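Local coordinates for protein TetR-family transcriptional regulator (Streptomyces coelicolor A3, PDB 2QIB) that probably acts as a DNA-binding transcription factor of the TetR family, recognising regulatory DNA through a predicted helix-turn-helix motif, at residues A[92-97]-A[175-179]; A[106-111]-A[164-169]; A[156-160]-A[182-186]. One frame throughout, in Å; residues are numbered along the deposited sequence.

Contact 1 of 3, residues A[92-97]-A[175-179]; sequences MGRYFD and RAELE
With CG set between the backbone N and the carbonyl carbon (chi1 65°), and with further bends at chi2 and chi3, Arg-175 folds its side chain across to Asp-97. The end-on grip converges on a single oxygen: NH1 and NH2 of Arg-175 reach OD1 of Asp-97 at 2.8 and 2.9 Å. The two bonds of this salt bridge differ. NH1 uses the anti lone pair, whereas NH2 arrives from above the carboxylate plane, with the two planar groups turned 59° apart. NH2 of Arg-175 also makes a weak bond to the carbonyl O of Gly-93 (3.0 Å), one turn before Asp-97 in the same helix, and CB of Phe-96 lies over one guanidinium face, toward its rim, 3.6 Å from NH2 of Arg-175. Glu-179 probably extends the salt-bridge network, although the modelled place of its OE2 is doubtful.

Deeper in, the Phe-96 ring runs past Glu-179 in the opposite direction, its CD1 3.6 Å from CG of Glu-179, and its CZ rests on CB of Leu-178 at 3.9 Å. The example shows an apolar aromatic contact and a salt bridge side by side on one helix pair. Segments 92-97 and 175-179 run at 133° to each other, within the C-terminal domain. Helix 147-168 backs both: its Trp-167 meets Phe-96 edge-to-face and touches Arg-175 and Leu-178, while Leu-178 also packs on Leu-151 of the second subunit.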
loop_
_atom_site.group_PDB
_atom_site.type_symbol
_atom_site.label_atom_id
_atom_site.label_comp_id
_atom_site.label_asym_id
_atom_site.label_seq_id
_atom_site.Cartn_x
_atom_site.Cartn_y
_atom_site.Cartn_z
HETATM N N MSE A 92 -9.781 -6.475 12.395
HETATM C CA MSE A 92 -9.702 -5.039 12.019
HETATM C C MSE A 92 -9.892 -4.095 13.229
HETATM O O MSE A 92 -9.249 -3.060 13.306
HETATM C CB MSE A 92 -10.707 -4.681 10.922
HETATM C CG MSE A 92 -10.440 -5.332 9.555
HETATM SE SE MSE A 92 -8.729 -4.713 8.827
HETATM C CE MSE A 92 -7.538 -6.094 9.575
ATOM N N GLY A 93 -10.764 -4.461 14.171
ATOM C CA GLY A 93 -10.924 -3.657 15.415
ATOM C C GLY A 93 -9.615 -3.558 16.171
ATOM O O GLY A 93 -9.217 -2.472 16.620
ATOM N N ARG A 94 -8.961 -4.699 16.344
ATOM C CA ARG A 94 -7.671 -4.738 17.054
ATOM C C ARG A 94 -6.565 -3.994 16.272
ATOM O O ARG A 94 -5.717 -3.305 16.871
ATOM C CB ARG A 94 -7.271 -6.181 17.323
ATOM C CG ARG A 94 -8.244 -6.883 18.340
ATOM C CD ARG A 94 -7.603 -8.136 18.949
ATOM N NE ARG A 94 -7.408 -9.194 17.962
ATOM C CZ ARG A 94 -8.328 -10.091 17.589
ATOM N NH1 ARG A 94 -9.591 -10.066 18.062
ATOM N NH2 ARG A 94 -7.990 -11.009 16.708
ATOM N N TYR A 95 -6.613 -4.116 14.944
ATOM C CA TYR A 95 -5.680 -3.431 14.073
ATOM C C TYR A 95 -5.812 -1.917 14.214
ATOM O O TYR A 95 -4.824 -1.231 14.486
ATOM C CB TYR A 95 -5.879 -3.904 12.627
ATOM C CG TYR A 95 -5.112 -3.097 11.584
ATOM C CD1 TYR A 95 -3.719 -2.929 11.669
ATOM C CD2 TYR A 95 -5.783 -2.529 10.490
ATOM C CE1 TYR A 95 -3.010 -2.222 10.654
ATOM C CE2 TYR A 95 -5.090 -1.830 9.478
ATOM C CZ TYR A 95 -3.710 -1.666 9.575
ATOM O OH TYR A 95 -2.996 -0.995 8.612
ATOM N N PHE A 96 -7.039 -1.389 14.147
ATOM C CA PHE A 96 -7.224 0.044 14.352
ATOM C C PHE A 96 -6.915 0.510 15.777
ATOM O O PHE A 96 -6.425 1.632 15.973
ATOM C CB PHE A 96 -8.614 0.488 13.881
ATOM C CG PHE A 96 -8.652 0.761 12.368
ATOM C CD1 PHE A 96 -8.718 -0.291 11.460
ATOM C CD2 PHE A 96 -8.595 2.052 11.896
ATOM C CE1 PHE A 96 -8.733 -0.051 10.082
ATOM C CE2 PHE A 96 -8.603 2.327 10.495
ATOM C CZ PHE A 96 -8.687 1.270 9.600
ATOM N N ASP A 97 -7.179 -0.353 16.758
ATOM C CA ASP A 97 -6.797 -0.036 18.164
ATOM C C ASP A 97 -5.281 0.181 18.174
ATOM O O ASP A 97 -4.773 1.175 18.723
ATOM C CB ASP A 97 -7.109 -1.237 19.072
ATOM C CG ASP A 97 -8.585 -1.346 19.447
ATOM O OD1 ASP A 97 -9.385 -0.421 19.159
ATOM O OD2 ASP A 97 -8.941 -2.402 20.037
ATOM N N ARG A 175 -13.402 5.259 12.422
ATOM C CA ARG A 175 -12.724 3.982 12.250
ATOM C C ARG A 175 -13.707 2.827 12.037
ATOM O O ARG A 175 -13.382 1.873 11.298
ATOM C CB ARG A 175 -11.832 3.694 13.446
ATOM C CG ARG A 175 -12.672 3.532 14.654
ATOM C CD ARG A 175 -12.336 2.193 15.206
ATOM N NE ARG A 175 -11.256 2.382 16.125
ATOM C CZ ARG A 175 -10.617 1.444 16.838
ATOM N NH1 ARG A 175 -9.714 1.908 17.692
ATOM N NH2 ARG A 175 -10.837 0.103 16.721
ATOM N N ALA A 176 -14.890 2.863 12.671
ATOM C CA ALA A 176 -15.831 1.739 12.503
ATOM C C ALA A 176 -16.206 1.593 11.033
ATOM O O ALA A 176 -16.373 0.460 10.537
ATOM C CB ALA A 176 -17.087 1.920 13.366
ATOM N N GLU A 177 -16.429 2.718 10.357
ATOM C CA GLU A 177 -16.732 2.693 8.919
ATOM C C GLU A 177 -15.581 2.066 8.127
ATOM O O GLU A 177 -15.800 1.247 7.221
ATOM C CB GLU A 177 -17.039 4.093 8.407
ATOM C CG GLU A 177 -17.317 4.123 6.927
ATOM C CD GLU A 177 -17.798 5.481 6.456
ATOM O OE1 GLU A 177 -18.370 6.241 7.284
ATOM O OE2 GLU A 177 -17.621 5.788 5.256
ATOM N N LEU A 178 -14.354 2.432 8.485
ATOM C CA LEU A 178 -13.167 1.936 7.734
ATOM C C LEU A 178 -12.898 0.438 7.968
ATOM O O LEU A 178 -12.422 -0.277 7.066
ATOM C CB LEU A 178 -11.958 2.800 8.027
ATOM C CG LEU A 178 -12.127 4.227 7.440
ATOM C CD1 LEU A 178 -10.838 5.040 7.731
ATOM C CD2 LEU A 178 -12.503 4.351 5.932
ATOM N N GLU A 179 -13.152 -0.005 9.198
ATOM C CA GLU A 179 -12.995 -1.413 9.547
ATOM C C GLU A 179 -13.954 -2.226 8.676
ATOM O O GLU A 179 -13.503 -3.178 8.012
ATOM C CB GLU A 179 -13.288 -1.641 11.040
ATOM C CG GLU A 179 -12.191 -1.038 11.944
ATOM C CD GLU A 179 -12.642 -0.960 13.374
ATOM O OE1 GLU A 179 -13.642 -1.598 13.729
ATOM O OE2 GLU A 179 -12.011 -0.235 14.132
#

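Contact 2 of 3, residues A[106-111]-A[164-169]; sequences FSALMR and ALLWLD
The ring of Phe-106 is met obliquely along its CD2-CE2 side by the CD2 methyl of Leu-165, 3.4 Å from CE2, while CG of Met-110, one turn on in the same helix, lies centred over one ring face. The other flat group, the guanidinium of Arg-111, receives the carbonyl O of Leu-165 and a water at its edge, in plane. This is knobs-into-holes packing between helices of the TetR-type C-terminal domain: Leu-165 is the knob, seated among Phe-106, Ser-107, Met-110 and Arg-111, where segments 106-111 and 164-168 run at 129° to each other. The phenyl group of Phe-106 points at the neighbouring helix because its CG stands opposite the backbone N (chi1 -175°). There it also touches CD1 of Leu-168, 3.9 Å from CD2 of Phe-106. Were an alanine here, the CD2 methyl of Leu-165 would probably lose one wall of its socket and a gap would be likely to open between it and Leu-168. CB of Met-110 closes another side, 3.7 Å from CD2 of Leu-165.

Towards solvent the packing turns polar. Arg-111, extended from CG to NE, sends NH2 to Leu-165 O in a long, weak bond (3.3 Å, 155°). One water fastens the same rim, accepting from NE of Arg-111, donating to O of Leu-165 and bonded to OG of Ser-107, which also reaches Gly-103 O. A second water takes a hydrogen from NH2 of Arg-111 at 2.8 Å and gives one to OD2 of Asp-169 at 2.7 Å.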
loop_
_atom_site.group_PDB
_atom_site.type_symbol
_atom_site.label_atom_id
_atom_site.label_comp_id
_atom_site.label_asym_id
_atom_site.label_seq_id
_atom_site.Cartn_x
_atom_site.Cartn_y
_atom_site.Cartn_z
ATOM N N PHE A 106 3.697 5.187 13.950
ATOM C CA PHE A 106 3.258 4.395 12.784
ATOM C C PHE A 106 3.305 5.236 11.499
ATOM O O PHE A 106 3.897 4.800 10.476
ATOM C CB PHE A 106 1.834 3.889 13.064
ATOM C CG PHE A 106 1.284 2.960 12.024
ATOM C CD1 PHE A 106 1.565 1.589 12.093
ATOM C CD2 PHE A 106 0.418 3.425 11.025
ATOM C CE1 PHE A 106 1.020 0.692 11.133
ATOM C CE2 PHE A 106 -0.136 2.517 10.062
ATOM C CZ PHE A 106 0.207 1.183 10.111
ATOM N N SER A 107 2.736 6.441 11.553
ATOM C CA SER A 107 2.721 7.311 10.368
ATOM C C SER A 107 4.145 7.627 9.966
ATOM O O SER A 107 4.498 7.535 8.794
ATOM C CB SER A 107 1.969 8.618 10.600
ATOM O OG SER A 107 0.612 8.325 10.836
ATOM N N ALA A 108 4.977 7.984 10.944
ATOM C CA ALA A 108 6.364 8.356 10.623
ATOM C C ALA A 108 7.131 7.192 10.012
ATOM O O ALA A 108 7.862 7.362 9.017
ATOM C CB ALA A 108 7.081 8.928 11.879
ATOM N N LEU A 109 6.976 5.999 10.579
ATOM C CA LEU A 109 7.673 4.811 10.094
ATOM C C LEU A 109 7.225 4.455 8.687
ATOM O O LEU A 109 8.049 4.162 7.816
ATOM C CB LEU A 109 7.425 3.619 11.009
ATOM C CG LEU A 109 8.005 2.264 10.600
ATOM C CD1 LEU A 109 9.525 2.295 10.612
ATOM C CD2 LEU A 109 7.485 1.185 11.486
HETATM N N MSE A 110 5.915 4.474 8.480
HETATM C CA MSE A 110 5.370 3.980 7.216
HETATM C C MSE A 110 5.575 4.992 6.102
HETATM O O MSE A 110 5.883 4.609 4.968
HETATM C CB MSE A 110 3.898 3.578 7.353
HETATM C CG MSE A 110 3.636 2.492 8.379
HETATM SE SE MSE A 110 4.758 0.845 8.228
HETATM C CE MSE A 110 4.028 0.158 6.550
ATOM N N ARG A 111 5.437 6.276 6.413
ATOM C CA ARG A 111 5.574 7.317 5.382
ATOM C C ARG A 111 7.044 7.569 5.041
ATOM O O ARG A 111 7.354 8.105 3.970
ATOM C CB ARG A 111 4.807 8.598 5.745
ATOM C CG ARG A 111 3.276 8.370 5.777
ATOM C CD ARG A 111 2.515 9.577 6.313
ATOM N NE ARG A 111 1.057 9.389 6.290
ATOM C CZ ARG A 111 0.270 9.663 5.244
ATOM N NH1 ARG A 111 0.795 10.134 4.112
ATOM N NH2 ARG A 111 -1.047 9.465 5.324
ATOM N N ALA A 164 -5.317 2.649 6.892
ATOM C CA ALA A 164 -5.034 3.080 8.268
ATOM C C ALA A 164 -4.207 4.379 8.273
ATOM O O ALA A 164 -4.474 5.286 9.057
ATOM C CB ALA A 164 -4.279 1.966 9.033
ATOM N N LEU A 165 -3.231 4.492 7.373
ATOM C CA LEU A 165 -2.388 5.694 7.314
ATOM C C LEU A 165 -3.215 6.916 6.887
ATOM O O LEU A 165 -3.090 8.032 7.451
ATOM C CB LEU A 165 -1.236 5.486 6.317
ATOM C CG LEU A 165 -0.170 4.506 6.780
ATOM C CD1 LEU A 165 0.727 4.136 5.595
ATOM C CD2 LEU A 165 0.647 5.136 7.990
ATOM N N LEU A 166 -4.114 6.709 5.922
ATOM C CA LEU A 166 -4.944 7.805 5.467
ATOM C C LEU A 166 -5.932 8.194 6.565
ATOM O O LEU A 166 -6.274 9.383 6.703
ATOM C CB LEU A 166 -5.674 7.425 4.157
ATOM C CG LEU A 166 -4.709 7.310 2.958
ATOM C CD1 LEU A 166 -5.331 6.493 1.801
ATOM C CD2 LEU A 166 -4.263 8.742 2.473
ATOM N N TRP A 167 -6.391 7.195 7.340
ATOM C CA TRP A 167 -7.318 7.442 8.458
ATOM C C TRP A 167 -6.654 8.382 9.475
ATOM O O TRP A 167 -7.242 9.414 9.860
ATOM C CB TRP A 167 -7.777 6.147 9.109
ATOM C CG TRP A 167 -8.514 6.388 10.393
ATOM C CD1 TRP A 167 -9.730 7.005 10.562
ATOM C CD2 TRP A 167 -8.042 6.054 11.702
ATOM N NE1 TRP A 167 -10.072 7.015 11.921
ATOM C CE2 TRP A 167 -9.038 6.452 12.629
ATOM C CE3 TRP A 167 -6.889 5.398 12.174
ATOM C CZ2 TRP A 167 -8.893 6.236 14.020
ATOM C CZ3 TRP A 167 -6.734 5.194 13.553
ATOM C CH2 TRP A 167 -7.738 5.596 14.452
ATOM N N LEU A 168 -5.408 8.086 9.804
ATOM C CA LEU A 168 -4.655 8.879 10.811
ATOM C C LEU A 168 -4.484 10.351 10.442
ATOM O O LEU A 168 -4.340 11.219 11.333
ATOM C CB LEU A 168 -3.305 8.252 11.063
ATOM C CG LEU A 168 -3.258 6.975 11.891
ATOM C CD1 LEU A 168 -1.842 6.439 11.849
ATOM C CD2 LEU A 168 -3.680 7.252 13.347
ATOM N N ASP A 169 -4.484 10.644 9.147
ATOM C CA ASP A 169 -4.320 12.018 8.687
ATOM C C ASP A 169 -5.651 12.775 8.791
ATOM O O ASP A 169 -6.347 12.990 7.782
ATOM C CB ASP A 169 -3.768 12.031 7.262
ATOM C CG ASP A 169 -3.355 13.424 6.818
ATOM O OD1 ASP A 169 -3.379 14.360 7.664
ATOM O OD2 ASP A 169 -3.041 13.582 5.621
HETATM O O HOH W 1 -0.653 9.040 8.470
HETATM O O HOH W 2 -2.761 11.356 4.101
#

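Contact 3 of 3, residues A[156-160]-A[182-186]; sequences WISLA and LVHDF
Trp-156 lays one face of its indole under the side chain of Phe-186 and offers the opposite face to CB of Ala-160, a turn ahead in its own helix. Phe-186 meets it edge first: CD1 of Phe-186 is 3.5 Å from CD2 of Trp-156, and the planes stand at 72°, a T-shaped pair whose face belongs to the tryptophan. CB of Phe-186 adds a CH-pi contact over the five-membered ring, 3.9 Å from its centroid. With CG of Trp-156 trans to the backbone N (chi1 -179°), the indole lies across the gap and its NE1 faces helix 175-194. There NE1 donates to the carbonyl O of Leu-182 at 2.9 Å, tilted from the carbonyl plane. That oxygen already accepts the helical bond from N of Phe-186, and the two donors come from opposite faces of its plane. The pyrrole nitrogen is thus satisfied in a buried place, and the bond helps fix the rotation of the ring under Phe-186.

The two helices run nearly antiparallel here, at 160°. In TetR-family regulators such a pair commonly joins its counterpart in a four-helix dimer bundle, and the contacts here agree: Leu-159 packs on Ser-155 of the second subunit and Asp-185 on Leu-189 of that subunit. Within the chain, CD2 of Leu-182 rests 3.8 Å from CA of Ala-160, and the Leu-182 side chain slides past that of Leu-159 in the opposite direction. CB of Leu-182 approaches the six-membered part of the indole, 4.1 Å from CZ2 of Trp-156. Leu-159 crosses Asp-185 at about a right angle, its CD2 methyl 3.7 Å from both CB and OD2 of Asp-185.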
loop_
_atom_site.group_PDB
_atom_site.type_symbol
_atom_site.label_atom_id
_atom_site.label_comp_id
_atom_site.label_asym_id
_atom_site.label_seq_id
_atom_site.Cartn_x
_atom_site.Cartn_y
_atom_site.Cartn_z
ATOM N N TRP A 156 -4.317 -6.655 -0.739
ATOM C CA TRP A 156 -5.273 -6.232 0.299
ATOM C C TRP A 156 -4.535 -5.759 1.552
ATOM O O TRP A 156 -4.915 -4.766 2.155
ATOM C CB TRP A 156 -6.260 -7.319 0.675
ATOM C CG TRP A 156 -7.237 -6.828 1.711
ATOM C CD1 TRP A 156 -8.420 -6.147 1.518
ATOM C CD2 TRP A 156 -7.066 -6.946 3.123
ATOM N NE1 TRP A 156 -9.016 -5.870 2.770
ATOM C CE2 TRP A 156 -8.182 -6.330 3.747
ATOM C CE3 TRP A 156 -6.053 -7.503 3.933
ATOM C CZ2 TRP A 156 -8.323 -6.291 5.144
ATOM C CZ3 TRP A 156 -6.219 -7.467 5.344
ATOM C CH2 TRP A 156 -7.333 -6.845 5.910
ATOM N N ILE A 157 -3.504 -6.491 1.936
ATOM C CA ILE A 157 -2.642 -6.072 3.076
ATOM C C ILE A 157 -2.093 -4.662 2.815
ATOM O O ILE A 157 -2.154 -3.808 3.686
ATOM C CB ILE A 157 -1.512 -7.092 3.352
ATOM C CG1 ILE A 157 -2.131 -8.409 3.868
ATOM C CG2 ILE A 157 -0.471 -6.499 4.352
ATOM C CD1 ILE A 157 -1.181 -9.625 3.807
ATOM N N SER A 158 -1.629 -4.371 1.598
ATOM C CA SER A 158 -1.192 -2.991 1.250
ATOM C C SER A 158 -2.340 -1.978 1.352
ATOM O O SER A 158 -2.146 -0.837 1.803
ATOM C CB SER A 158 -0.598 -2.959 -0.165
ATOM O OG SER A 158 0.538 -3.847 -0.251
ATOM N N LEU A 159 -3.526 -2.390 0.906
ATOM C CA LEU A 159 -4.735 -1.564 0.979
ATOM C C LEU A 159 -5.050 -1.226 2.461
ATOM O O LEU A 159 -5.427 -0.075 2.799
ATOM C CB LEU A 159 -5.937 -2.320 0.363
ATOM C CG LEU A 159 -7.198 -1.457 0.319
ATOM C CD1 LEU A 159 -7.014 -0.360 -0.752
ATOM C CD2 LEU A 159 -8.361 -2.358 -0.050
ATOM N N ALA A 160 -4.953 -2.244 3.323
ATOM C CA ALA A 160 -5.228 -2.061 4.753
ATOM C C ALA A 160 -4.198 -1.140 5.446
ATOM O O ALA A 160 -4.570 -0.312 6.293
ATOM C CB ALA A 160 -5.319 -3.415 5.470
ATOM N N LEU A 182 -12.888 -2.149 4.983
ATOM C CA LEU A 182 -11.774 -3.047 4.634
ATOM C C LEU A 182 -12.240 -4.518 4.487
ATOM O O LEU A 182 -11.729 -5.252 3.608
ATOM C CB LEU A 182 -10.652 -2.954 5.667
ATOM C CG LEU A 182 -9.802 -1.704 5.395
ATOM C CD1 LEU A 182 -8.913 -1.428 6.591
ATOM C CD2 LEU A 182 -8.943 -1.778 4.074
ATOM N N VAL A 183 -13.205 -4.924 5.318
ATOM C CA VAL A 183 -13.789 -6.262 5.195
ATOM C C VAL A 183 -14.533 -6.407 3.858
ATOM O O VAL A 183 -14.289 -7.379 3.104
ATOM C CB VAL A 183 -14.714 -6.606 6.391
ATOM C CG1 VAL A 183 -15.358 -8.005 6.176
ATOM C CG2 VAL A 183 -13.881 -6.557 7.663
ATOM N N HIS A 184 -15.394 -5.436 3.534
ATOM C CA HIS A 184 -16.057 -5.448 2.234
ATOM C C HIS A 184 -15.061 -5.375 1.075
ATOM O O HIS A 184 -15.239 -6.067 0.077
ATOM C CB HIS A 184 -17.000 -4.279 2.130
ATOM C CG HIS A 184 -18.210 -4.413 3.003
ATOM N ND1 HIS A 184 -18.865 -5.618 3.191
ATOM C CD2 HIS A 184 -18.921 -3.482 3.685
ATOM C CE1 HIS A 184 -19.926 -5.418 3.956
ATOM N NE2 HIS A 184 -19.971 -4.136 4.288
ATOM N N ASP A 185 -14.019 -4.553 1.223
ATOM C CA ASP A 185 -12.966 -4.437 0.194
ATOM C C ASP A 185 -12.335 -5.794 -0.101
ATOM O O ASP A 185 -12.075 -6.100 -1.238
ATOM C CB ASP A 185 -11.860 -3.501 0.647
ATOM C CG ASP A 185 -12.293 -2.025 0.638
ATOM O OD1 ASP A 185 -13.302 -1.704 -0.026
ATOM O OD2 ASP A 185 -11.585 -1.189 1.288
ATOM N N PHE A 186 -12.106 -6.598 0.931
ATOM C CA PHE A 186 -11.483 -7.904 0.750
ATOM C C PHE A 186 -12.403 -8.761 -0.139
ATOM O O PHE A 186 -11.954 -9.358 -1.105
ATOM C CB PHE A 186 -11.244 -8.576 2.134
ATOM C CG PHE A 186 -10.353 -9.820 2.063
ATOM C CD1 PHE A 186 -9.024 -9.769 2.458
ATOM C CD2 PHE A 186 -10.898 -11.042 1.647
ATOM C CE1 PHE A 186 -8.178 -10.917 2.370
ATOM C CE2 PHE A 186 -10.095 -12.198 1.561
ATOM C CZ PHE A 186 -8.733 -12.133 1.926
#

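Overall arrangement
Followed from the N terminus, the chain passes from the predicted DNA-binding region through helix 57-75 to helix 84-101, which opens the loop that contact 1 closes at helix 175-194. Helix 103-116 follows at once, and contact 2 shuts a shorter loop at the end of helix 147-168, nested within that of contact 1. Contact 3 starts earlier on helix 147-168 and ends further along helix 175-194, so its loop crosses both others. Contacts 1 and 3 meet directly, with Tyr-95 OH hydrogen-bonded to Ala-160 O, and contacts 1 and 2 touch where Tyr-95 reaches Ala-164. Together they tie helices 84-101 and 103-116 to the two dimer-facing helices.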